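PDB 6RSX: regulatory Subunit of Protein Kinase A (cAMP-dependent) from Euglena gracilis from Euglena gracilis, which binds cyclic AMP in two tandem domains and, as in related regulatory subunits, probably restrains the kinase catalytic subunit until the nucleotide binds. Local coordinates for residues E54-Y57 with S58-E62; L148-Q151 with T152-R156; F235-M238 with S239-N243; A268-G271 with P272-E275; R279-Q282 with N283-A286. All blocks are in the same frame, centred on the assembly; numbering follows the deposited sequence. Where two conformers were deposited one is given.

How the interactions relate
All five contacts are local, made between neighbouring turns of one continuous chain. Interactions 1 and 2 lie on helices 50-59 and 149-165, earlier in the chain, about 19 Å apart between centres; interactions 3, 4 and 5 gather round and beyond the second nucleotide pocket. Interactions 1 and 2 are partly buried and rest on serine or threonine hydroxyls bonded to helix carbonyls. Interaction 3, also partly buried, turns its polar groups to cyclic AMP. Interactions 4 and 5 are surface contacts at the two ends of helix 274-280. Interactions 3 and 5 meet through E237 and Y284 and share the nucleotide; interactions 3 and 4 touch where M241 packs on E274.

Interaction 1: E54-Y57 with S58-E62; sequences EVVY and SSMFE
V56 and M60 lie side by side and point the same way, one turn apart. CG1 of V56 rests against SD of M60 at 3.7 Å. This methyl is anti to the backbone N (chi1 173°), and the thioether passes alongside it. Both side chains face inward. V56 also packs on L39 and I147, and M60 reaches W137 and L139 of strand 134-140.

The two serines turn their hydroxyls back to the helix instead. S58 OG sits between its own backbone N and carbonyl carbon (chi1 69°). From there it donates to E54 O at 3.2 Å. The same oxygen takes the S58 N-H, so one residue grips it twice. S59 OG lies beside its own N and donates to V55 O at 2.9 Å. CG1 of V55 stands next to this hydroxyl, 3.7 Å from S59 OG. These bonds give both hydroxyls a partner within their own helix.

V56 O also has two donors. M60 N meets it in a nearly straight bond of 2.9 Å, with an N-H...O angle of 167°. S59 N approaches the same oxygen from above the carbonyl plane at 3.2 Å. M60 then leaves helical geometry, and F61 pairs its backbone with A138. This is the C-terminal end of helix 50-59, passing through one residue into the first strand of a cyclic nucleotide-binding beta-barrel.

Interaction 2: L148-Q151 with T152-R156; sequences LLTQ and TMRKR
L148 O is held by T152 through two hydrogen bonds. T152 OG1 donates to L148 O at 2.7 Å, and T152 N to the same L148 O at 3.2 Å. The two donors reach the oxygen from opposite faces of the carbonyl plane. The T152 hydroxyl lies beside its own backbone N (chi1 -56°), which turns it back along the helix to L148. A valine here would probably leave L148 O with the backbone N-H alone and put a methyl where the hydroxyl now bonds.

The backbone bonds continue in regular i to i+4 steps. M153 N donates to L149 O at 3.0 Å, R154 N to T150 O and K155 N to Q151 O.

Apolar contact is made by L149 and M153, which run side by side in the same direction. The M153 chain bends at its last torsion (chi3 -50°) and brings CE against CD2 of L149. At 3.3 Å, L149 CD2 and M153 CE press together more closely than methyls normally do.

The charged side chain of R154 folds back over the first turn. One face of its guanidinium lies over Q151 CA and T150 O, and NH1 comes 3.6 Å from CG2 of T150. The Q151 amide turns elsewhere, and its NE2 bonds to I147 O. K155 NZ bonds to L184 O and A181 O, and R156 forms salt bridges with E115 and D182.

The chemistry thus divides helix 149-165. A carbonyl that accepts two hydrogen bonds holds the first turn, while K155 and R156 tie the helix to 115-120 and the end of 174-183.

Interaction 3: F235-M238 with S239-N243; sequences FGEM and SLMFN. With CMP (adenosine-3',5'-cyclic-monophosphate), chain C.
E237 and M241 meet one turn apart, and the glutamate runs on from there to the sugar of cyclic AMP. Its CB lies 4.0 Å from M241 SD. CG comes slightly closer to the same sulfur, and the two side chains cross at an angle. CG is placed between the backbone N and the carbonyl carbon (chi1 82°), and a bend at chi2 swings the carboxylate toward the nucleotide. CD is near the ribose hydroxyl. OE1 accepts a hydrogen bond from CMP O2' at 2.6 Å. OE2 takes another from the hydroxyl of Y284, so both carboxylate oxygens have a partner.

O2' is gripped from a second direction. G236 N donates to it at 2.9 Å, while O2' itself donates to E237. G236 has a positive phi, at which a CB would jam against the preceding carbonyl.

The cyclic phosphate is held by S239. Its N-H points to CMP O1P at 2.9 Å and 163°, and its OG donates to the same oxygen at 2.7 Å. M238 brings its CE to 3.6 Å from CMP O2P. CG of M238 lies 4.2 Å from CE2 of F242, and both side chains meet M281.

The backbone supports this with M241 N to E237 O and F242 N to M238 O. N227 and V247 add further bonds to the ligand. These residues form the first part of the phosphate-binding cassette of a cyclic nucleotide-binding domain. It uses the ribose 2'-hydroxyl as donor and acceptor at once, and the start of the helix would probably favour the negative phosphate beside it.

Interaction 4: A268-G271 with P272-E275; sequences ALLG and PMEE
P272 sets its ring against the carbonyl of L269, with CD 3.7 Å from L269 O. As a proline it has no N-H to offer, so the chain turns here without a bond from this nitrogen. Its side chain also touches L172 and E176.

M273 follows, and its N donates to L270 O at 2.7 Å. The N-H comes from above the carbonyl plane, 40° out of it. The side chain turns back: CG lies beside the backbone N (chi1 -70°), and the bend at chi3 carries CE to 3.5 Å from L269 O. The same methyl lies 4.5 Å from CD1 of L270. M273 is buried, with L168, F169 and M180 against it. The turn joins helix 263-269, which follows the beta-barrel of the second cyclic nucleotide-binding domain, to the C-terminal helix 274-280.

E274 opens that helix. Its N makes a weak, nearly straight bond to G271 O at 3.4 Å. Its CB lies 4.1 Å from CG of L270, and the two side chains cross at an angle. The carboxylate extends past the leucine. A water donates to G271 O at 2.8 Å and weakly to E274 OE1, bridging the turn to the side chain.

Interaction 5: R279-Q282 with N283-A286; sequences RNMQ and NYSA. With CMP (adenosine-3',5'-cyclic-monophosphate), chain C.
N280 meets N283 through its side-chain and backbone oxygens. N283 N donates to N280 O at 3.0 Å, from above the carbonyl plane. N283 ND2 adds weak bonds to N280 O and to N280 OD1. The two amide planes are 62° apart. The N280 amide also stands almost perpendicular to the Y284 ring, with ND2 3.2 Å from Y284 OH, but the angle is poor for a bond.

M281 comes next. Its O accepts from Y284 N at 2.9 Å. Its CA lies over one face of the Y284 ring, 4.1 Å from the centroid, in a CH-pi contact. CG of M281 sits 3.9 Å from Y284 CE2, and beyond it the side chain runs out straight to M238 and F242.

The opposite face of the ring lies against the adenine, with CMP C5 3.4 Å above its plane. With CG beside the backbone N (chi1 -63°), the ring is set between M281 CA and the adenine. A serine in its place would probably leave the adenine without the ring that lies against its face and E237 OE2 without the phenol hydroxyl. Such an aromatic lid, carried just after the C-terminal helix, is typical of the cAMP pocket in cyclic nucleotide-binding domains of protein kinase A regulatory subunits.

Interaction 1: E54-Y57 with S58-E62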
# COMPACT_ATOMS: atom_id res chain seq x y z
N GLU A 54 -19.14 9.25 4.21
CA GLU A 54 -20.56 9.13 4.53
C GLU A 54 -21.26 8.19 3.56
O GLU A 54 -22.17 7.45 3.95
CB GLU A 54 -21.21 10.52 4.51
CG GLU A 54 -22.17 10.81 5.66
CD GLU A 54 -23.56 10.24 5.46
OE1 GLU A 54 -23.87 9.77 4.34
OE2 GLU A 54 -24.36 10.27 6.42
N VAL A 55 -20.87 8.23 2.29
CA VAL A 55 -21.47 7.30 1.33
C VAL A 55 -21.07 5.87 1.65
O VAL A 55 -21.91 4.95 1.63
CB VAL A 55 -21.06 7.68 -0.11
CG1 VAL A 55 -21.55 6.63 -1.08
CG2 VAL A 55 -21.61 9.05 -0.47
N VAL A 56 -19.79 5.65 1.96
CA VAL A 56 -19.34 4.32 2.33
C VAL A 56 -20.12 3.81 3.53
O VAL A 56 -20.65 2.69 3.52
CB VAL A 56 -17.83 4.32 2.60
CG1 VAL A 56 -17.39 2.95 3.14
CG2 VAL A 56 -17.08 4.67 1.34
N TYR A 57 -20.23 4.63 4.59
CA TYR A 57 -20.84 4.12 5.82
C TYR A 57 -22.32 3.85 5.67
O TYR A 57 -22.87 3.07 6.47
CB TYR A 57 -20.64 5.09 6.97
CG TYR A 57 -19.19 5.30 7.33
CD1 TYR A 57 -18.31 4.22 7.40
CD2 TYR A 57 -18.71 6.57 7.58
CE1 TYR A 57 -16.96 4.43 7.75
CE2 TYR A 57 -17.36 6.78 7.93
CZ TYR A 57 -16.51 5.71 8.00
OH TYR A 57 -15.18 5.93 8.34
N SER A 58 -22.99 4.49 4.72
CA SER A 58 -24.40 4.21 4.51
C SER A 58 -24.65 3.14 3.44
O SER A 58 -25.73 2.54 3.44
CB SER A 58 -25.15 5.51 4.14
OG SER A 58 -24.80 5.99 2.85
N SER A 59 -23.67 2.88 2.56
CA SER A 59 -23.84 2.00 1.41
C SER A 59 -23.25 0.61 1.59
O SER A 59 -23.76 -0.35 0.99
CB SER A 59 -23.21 2.63 0.16
OG SER A 59 -23.85 3.86 -0.19
N MET A 60 -22.14 0.44 2.33
CA MET A 60 -21.54 -0.89 2.37
C MET A 60 -22.49 -1.90 2.97
O MET A 60 -23.27 -1.59 3.89
CB MET A 60 -20.22 -0.86 3.16
CG MET A 60 -19.07 -0.52 2.28
SD MET A 60 -17.50 -0.72 3.12
CE MET A 60 -16.67 -1.71 1.87
N PHE A 61 -22.46 -3.12 2.45
CA PHE A 61 -23.31 -4.19 2.94
C PHE A 61 -22.50 -5.45 3.25
O PHE A 61 -21.40 -5.67 2.72
CB PHE A 61 -24.43 -4.53 1.92
CG PHE A 61 -23.94 -4.86 0.53
CD1 PHE A 61 -23.63 -3.85 -0.38
CD2 PHE A 61 -23.82 -6.17 0.13
CE1 PHE A 61 -23.19 -4.17 -1.70
CE2 PHE A 61 -23.40 -6.50 -1.18
CZ PHE A 61 -23.09 -5.50 -2.09
N GLU A 62 -23.09 -6.31 4.09
CA GLU A 62 -22.42 -7.52 4.58
C GLU A 62 -22.59 -8.66 3.60
O GLU A 62 -23.66 -8.83 2.98
CB GLU A 62 -22.99 -7.94 5.94
CG GLU A 62 -22.85 -6.93 7.02
CD GLU A 62 -23.49 -7.38 8.34
OE1 GLU A 62 -24.33 -6.62 8.88
OE2 GLU A 62 -23.17 -8.49 8.82

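Interaction 2: L148-Q151 with T152-R156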
# COMPACT_ATOMS: atom_id res chain seq x y z
N LEU A 148 -14.65 5.78 -5.66
CA LEU A 148 -13.29 5.25 -5.68
C LEU A 148 -12.65 5.19 -7.06
O LEU A 148 -11.42 5.24 -7.15
CB LEU A 148 -13.25 3.85 -5.05
CG LEU A 148 -13.24 3.77 -3.53
CD1 LEU A 148 -13.47 2.34 -3.06
CD2 LEU A 148 -11.90 4.32 -3.02
N LEU A 149 -13.44 5.11 -8.15
CA LEU A 149 -12.85 4.72 -9.43
C LEU A 149 -11.86 5.77 -9.95
O LEU A 149 -10.73 5.42 -10.35
CB LEU A 149 -13.97 4.46 -10.47
CG LEU A 149 -13.47 3.98 -11.83
CD1 LEU A 149 -14.54 3.19 -12.59
CD2 LEU A 149 -13.06 5.20 -12.63
N THR A 150 -12.24 7.05 -9.93
CA THR A 150 -11.46 8.08 -10.61
C THR A 150 -10.08 8.24 -9.97
O THR A 150 -9.05 8.13 -10.64
CB THR A 150 -12.20 9.41 -10.59
OG1 THR A 150 -13.45 9.27 -11.27
CG2 THR A 150 -11.37 10.47 -11.28
N GLN A 151 -10.05 8.52 -8.67
CA GLN A 151 -8.76 8.79 -8.03
C GLN A 151 -7.91 7.53 -7.93
O GLN A 151 -6.68 7.63 -7.95
CB GLN A 151 -8.95 9.45 -6.67
CG GLN A 151 -9.34 8.57 -5.53
CD GLN A 151 -10.84 8.44 -5.35
OE1 GLN A 151 -11.62 8.65 -6.29
NE2 GLN A 151 -11.25 8.07 -4.14
N THR A 152 -8.52 6.33 -7.86
CA THR A 152 -7.70 5.13 -7.80
C THR A 152 -7.01 4.88 -9.13
O THR A 152 -5.80 4.59 -9.18
CB THR A 152 -8.53 3.91 -7.39
OG1 THR A 152 -9.17 4.17 -6.16
CG2 THR A 152 -7.63 2.64 -7.23
N MET A 153 -7.77 5.00 -10.24
CA MET A 153 -7.19 4.82 -11.56
C MET A 153 -6.09 5.85 -11.82
O MET A 153 -5.01 5.51 -12.33
CB MET A 153 -8.28 4.92 -12.63
CG MET A 153 -7.82 4.32 -13.94
SD MET A 153 -9.16 4.51 -15.14
CE MET A 153 -10.47 3.86 -14.15
N ARG A 154 -6.34 7.11 -11.47
CA ARG A 154 -5.35 8.16 -11.73
C ARG A 154 -4.03 7.90 -11.00
O ARG A 154 -2.95 7.99 -11.60
CB ARG A 154 -5.92 9.51 -11.31
CG ARG A 154 -4.90 10.63 -11.45
CD ARG A 154 -5.57 11.98 -11.44
NE ARG A 154 -6.31 12.21 -10.21
CZ ARG A 154 -7.62 12.40 -10.16
NH1 ARG A 154 -8.34 12.40 -11.28
NH2 ARG A 154 -8.21 12.61 -8.99
N LYS A 155 -4.11 7.58 -9.71
CA LYS A 155 -2.90 7.36 -8.91
C LYS A 155 -2.07 6.21 -9.47
O LYS A 155 -0.84 6.29 -9.56
CB LYS A 155 -3.31 7.10 -7.46
CG LYS A 155 -2.13 6.87 -6.48
CD LYS A 155 -1.82 8.11 -5.71
CE LYS A 155 -0.63 7.87 -4.75
NZ LYS A 155 -1.01 7.12 -3.49
N ARG A 156 -2.74 5.12 -9.88
CA ARG A 156 -1.98 3.99 -10.40
C ARG A 156 -1.31 4.36 -11.71
O ARG A 156 -0.14 3.99 -11.95
CB ARG A 156 -2.89 2.78 -10.55
CG ARG A 156 -3.31 2.18 -9.20
CD ARG A 156 -4.36 1.07 -9.35
NE ARG A 156 -4.64 0.47 -8.04
CZ ARG A 156 -5.25 -0.70 -7.86
NH1 ARG A 156 -5.66 -1.41 -8.92
NH2 ARG A 156 -5.46 -1.16 -6.63

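Interaction 3: F235-M238 with S239-N243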
# COMPACT_ATOMS: atom_id res chain seq x y z
N PHE A 235 15.48 5.77 1.81
CA PHE A 235 16.07 5.82 3.16
C PHE A 235 14.96 5.63 4.18
O PHE A 235 13.78 5.78 3.88
CB PHE A 235 16.79 7.16 3.40
CG PHE A 235 15.91 8.37 3.24
CD1 PHE A 235 15.74 8.99 1.98
CD2 PHE A 235 15.24 8.92 4.33
CE1 PHE A 235 14.91 10.12 1.81
CE2 PHE A 235 14.44 10.06 4.18
CZ PHE A 235 14.25 10.66 2.91
N GLY A 236 15.36 5.31 5.40
CA GLY A 236 14.40 5.17 6.48
C GLY A 236 14.01 3.74 6.75
O GLY A 236 13.18 3.49 7.64
N GLU A 237 14.59 2.80 6.01
CA GLU A 237 14.20 1.40 6.11
C GLU A 237 14.71 0.72 7.37
O GLU A 237 14.06 -0.21 7.86
CB GLU A 237 14.67 0.64 4.87
CG GLU A 237 16.16 0.18 4.91
CD GLU A 237 17.16 1.30 4.63
OE1 GLU A 237 16.73 2.43 4.33
OE2 GLU A 237 18.40 1.05 4.72
N MET A 238 15.86 1.13 7.91
CA MET A 238 16.43 0.32 8.99
C MET A 238 15.62 0.45 10.28
O MET A 238 15.35 -0.54 10.96
CB MET A 238 17.90 0.67 9.18
CG MET A 238 18.75 0.12 8.04
SD MET A 238 20.50 0.16 8.47
CE MET A 238 20.57 1.92 8.79
N SER A 239 15.18 1.67 10.60
CA SER A 239 14.35 1.83 11.79
C SER A 239 13.09 0.99 11.69
O SER A 239 12.61 0.44 12.68
CB SER A 239 13.99 3.31 11.99
OG SER A 239 13.45 3.89 10.80
N LEU A 240 12.53 0.88 10.48
CA LEU A 240 11.29 0.14 10.34
C LEU A 240 11.53 -1.35 10.30
O LEU A 240 10.75 -2.12 10.87
CB LEU A 240 10.55 0.62 9.09
CG LEU A 240 10.10 2.08 9.08
CD1 LEU A 240 9.35 2.40 7.77
CD2 LEU A 240 9.26 2.42 10.29
N MET A 241 12.60 -1.80 9.63
CA MET A 241 12.81 -3.24 9.47
C MET A 241 13.20 -3.90 10.78
O MET A 241 12.84 -5.06 11.04
CB MET A 241 13.87 -3.51 8.40
CG MET A 241 13.46 -3.05 7.02
SD MET A 241 14.74 -3.21 5.77
CE MET A 241 14.72 -4.98 5.47
N PHE A 242 13.94 -3.19 11.63
CA PHE A 242 14.51 -3.75 12.85
C PHE A 242 13.95 -3.10 14.11
O PHE A 242 14.45 -3.36 15.21
CB PHE A 242 16.03 -3.62 12.83
CG PHE A 242 16.65 -4.10 11.56
CD1 PHE A 242 16.43 -5.38 11.11
CD2 PHE A 242 17.46 -3.25 10.81
CE1 PHE A 242 16.99 -5.83 9.93
CE2 PHE A 242 18.03 -3.70 9.63
CZ PHE A 242 17.79 -4.98 9.19
N ASN A 243 12.92 -2.27 13.96
CA ASN A 243 12.26 -1.59 15.08
C ASN A 243 13.29 -0.97 16.03
O ASN A 243 13.43 -1.36 17.19
CB ASN A 243 11.33 -2.54 15.83
CG ASN A 243 10.24 -1.81 16.58
OD1 ASN A 243 10.35 -0.61 16.83
ND2 ASN A 243 9.18 -2.53 16.93
P CMP C . 17.27 4.72 9.19
O1P CMP C . 15.72 4.26 9.43
O2P CMP C . 18.24 4.31 10.23
O5' CMP C . 17.29 6.32 9.20
C5' CMP C . 18.39 7.01 8.59
C4' CMP C . 18.67 6.35 7.27
O4' CMP C . 19.81 6.85 6.55
C3' CMP C . 18.94 4.87 7.28
O3' CMP C . 17.83 4.10 7.73
C2' CMP C . 19.35 4.62 5.84
O2' CMP C . 18.16 4.52 5.03
C1' CMP C . 20.04 5.96 5.48
N9 CMP C . 21.47 5.84 5.20
C8 CMP C . 22.06 6.24 4.06
N7 CMP C . 23.36 5.98 4.17
C5 CMP C . 23.56 5.44 5.38
C6 CMP C . 24.72 5.01 5.98
N6 CMP C . 26.07 4.98 5.50
N1 CMP C . 24.69 4.49 7.19
C2 CMP C . 23.50 4.40 7.84
N3 CMP C . 22.33 4.82 7.25
C4 CMP C . 22.40 5.35 6.03

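Interaction 4: A268-G271 with P272-E275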
# COMPACT_ATOMS: atom_id res chain seq x y z
N ALA A 268 3.51 -4.10 5.55
CA ALA A 268 2.61 -4.89 4.71
C ALA A 268 3.22 -5.20 3.35
O ALA A 268 3.04 -6.29 2.81
CB ALA A 268 1.27 -4.16 4.55
N LEU A 269 3.94 -4.24 2.76
CA LEU A 269 4.43 -4.38 1.39
C LEU A 269 5.92 -4.74 1.31
O LEU A 269 6.50 -4.72 0.21
CB LEU A 269 4.13 -3.08 0.62
CG LEU A 269 2.63 -2.70 0.56
CD1 LEU A 269 2.37 -1.39 -0.16
CD2 LEU A 269 1.79 -3.79 -0.08
N LEU A 270 6.53 -5.13 2.42
CA LEU A 270 7.98 -5.32 2.46
C LEU A 270 8.45 -6.53 1.66
O LEU A 270 9.55 -6.49 1.08
CB LEU A 270 8.43 -5.43 3.91
CG LEU A 270 9.92 -5.68 4.16
CD1 LEU A 270 10.80 -4.59 3.54
CD2 LEU A 270 10.13 -5.77 5.66
N GLY A 271 7.66 -7.60 1.60
CA GLY A 271 8.04 -8.84 0.95
C GLY A 271 8.91 -8.73 -0.30
O GLY A 271 10.08 -9.15 -0.30
N PRO A 272 8.36 -8.19 -1.39
CA PRO A 272 9.14 -8.10 -2.63
C PRO A 272 10.30 -7.10 -2.59
O PRO A 272 11.05 -7.02 -3.56
CB PRO A 272 8.09 -7.69 -3.68
CG PRO A 272 6.95 -7.15 -2.89
CD PRO A 272 6.93 -7.90 -1.62
N MET A 273 10.48 -6.34 -1.50
CA MET A 273 11.57 -5.37 -1.43
C MET A 273 12.70 -5.82 -0.53
O MET A 273 13.79 -5.23 -0.58
CB MET A 273 11.06 -4.01 -0.92
CG MET A 273 10.16 -3.24 -1.88
SD MET A 273 9.66 -1.63 -1.19
CE MET A 273 8.89 -2.12 0.35
N GLU A 274 12.48 -6.83 0.32
CA GLU A 274 13.36 -7.03 1.46
C GLU A 274 14.78 -7.41 1.03
O GLU A 274 15.75 -6.96 1.64
CB GLU A 274 12.79 -8.08 2.40
CG GLU A 274 13.46 -8.07 3.75
CD GLU A 274 12.92 -9.14 4.68
OE1 GLU A 274 12.55 -10.23 4.19
OE2 GLU A 274 12.87 -8.88 5.91
N GLU A 275 14.92 -8.26 0.01
CA GLU A 275 16.26 -8.65 -0.40
C GLU A 275 17.04 -7.46 -0.94
O GLU A 275 18.23 -7.30 -0.65
CB GLU A 275 16.20 -9.75 -1.45
CG GLU A 275 15.93 -11.12 -0.87
CD GLU A 275 16.40 -12.23 -1.78
OE1 GLU A 275 17.20 -11.94 -2.70
OE2 GLU A 275 15.97 -13.39 -1.58
O HOH W 1 10.80 -11.24 1.41

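Interaction 5: R279-Q282 with N283-A286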
# COMPACT_ATOMS: atom_id res chain seq x y z
N ARG A 279 20.50 -6.24 0.82
CA ARG A 279 21.73 -6.10 0.05
C ARG A 279 22.26 -4.67 0.13
O ARG A 279 23.45 -4.44 0.36
CB ARG A 279 21.51 -6.50 -1.42
CG ARG A 279 21.71 -7.98 -1.73
CD ARG A 279 21.63 -8.26 -3.24
NE ARG A 279 20.29 -8.05 -3.77
CZ ARG A 279 19.32 -8.97 -3.74
NH1 ARG A 279 19.54 -10.17 -3.22
NH2 ARG A 279 18.12 -8.69 -4.24
N ASN A 280 21.37 -3.69 -0.05
CA ASN A 280 21.83 -2.32 -0.09
C ASN A 280 22.52 -1.88 1.20
O ASN A 280 23.31 -0.93 1.17
CB ASN A 280 20.68 -1.38 -0.37
CG ASN A 280 21.11 0.04 -0.44
OD1 ASN A 280 21.78 0.44 -1.39
ND2 ASN A 280 20.73 0.83 0.58
N MET A 281 22.20 -2.51 2.33
CA MET A 281 22.86 -2.11 3.57
C MET A 281 24.37 -2.40 3.55
O MET A 281 25.10 -1.86 4.38
CB MET A 281 22.21 -2.82 4.76
CG MET A 281 20.74 -2.39 4.96
SD MET A 281 20.04 -3.39 6.30
CE MET A 281 18.43 -2.63 6.51
N GLN A 282 24.83 -3.23 2.61
CA GLN A 282 26.27 -3.41 2.43
C GLN A 282 26.97 -2.09 2.19
O GLN A 282 28.13 -1.92 2.58
CB GLN A 282 26.54 -4.36 1.25
CG GLN A 282 26.12 -5.79 1.48
CD GLN A 282 25.97 -6.56 0.17
OE1 GLN A 282 26.41 -6.10 -0.89
NE2 GLN A 282 25.35 -7.74 0.25
N ASN A 283 26.29 -1.13 1.54
CA ASN A 283 26.91 0.15 1.26
C ASN A 283 27.05 1.03 2.49
O ASN A 283 27.67 2.09 2.40
CB ASN A 283 26.09 0.91 0.20
CG ASN A 283 25.97 0.14 -1.11
OD1 ASN A 283 26.97 -0.20 -1.75
ND2 ASN A 283 24.73 -0.13 -1.51
N TYR A 284 26.50 0.62 3.64
CA TYR A 284 26.54 1.47 4.81
C TYR A 284 27.80 1.27 5.64
O TYR A 284 28.08 2.11 6.50
CB TYR A 284 25.33 1.22 5.71
CG TYR A 284 23.98 1.56 5.08
CD1 TYR A 284 23.91 2.35 3.92
CD2 TYR A 284 22.80 1.10 5.64
CE1 TYR A 284 22.68 2.66 3.34
CE2 TYR A 284 21.55 1.41 5.06
CZ TYR A 284 21.51 2.19 3.91
OH TYR A 284 20.28 2.48 3.33
N SER A 285 28.53 0.18 5.44
CA SER A 285 29.75 -0.03 6.22
C SER A 285 30.74 -0.89 5.45
O SER A 285 30.35 -1.76 4.67
CB SER A 285 29.44 -0.67 7.59
OG SER A 285 28.62 -1.83 7.46
N ALA A 286 32.04 -0.65 5.69
CA ALA A 286 33.08 -1.52 5.15
C ALA A 286 32.97 -2.91 5.78
O ALA A 286 32.66 -3.03 6.97
CB ALA A 286 34.47 -0.94 5.39
P CMP C . 17.27 4.72 9.19
O1P CMP C . 15.72 4.26 9.43
O2P CMP C . 18.24 4.31 10.23
O5' CMP C . 17.29 6.32 9.20
C5' CMP C . 18.39 7.01 8.59
C4' CMP C . 18.67 6.35 7.27
O4' CMP C . 19.81 6.85 6.55
C3' CMP C . 18.94 4.87 7.28
O3' CMP C . 17.83 4.10 7.73
C2' CMP C . 19.35 4.62 5.84
O2' CMP C . 18.16 4.52 5.03
C1' CMP C . 20.04 5.96 5.48
N9 CMP C . 21.47 5.84 5.20
C8 CMP C . 22.06 6.24 4.06
N7 CMP C . 23.36 5.98 4.17
C5 CMP C . 23.56 5.44 5.38
C6 CMP C . 24.72 5.01 5.98
N6 CMP C . 26.07 4.98 5.50
N1 CMP C . 24.69 4.49 7.19
C2 CMP C . 23.50 4.40 7.84
N3 CMP C . 22.33 4.82 7.25
C4 CMP C . 22.40 5.35 6.03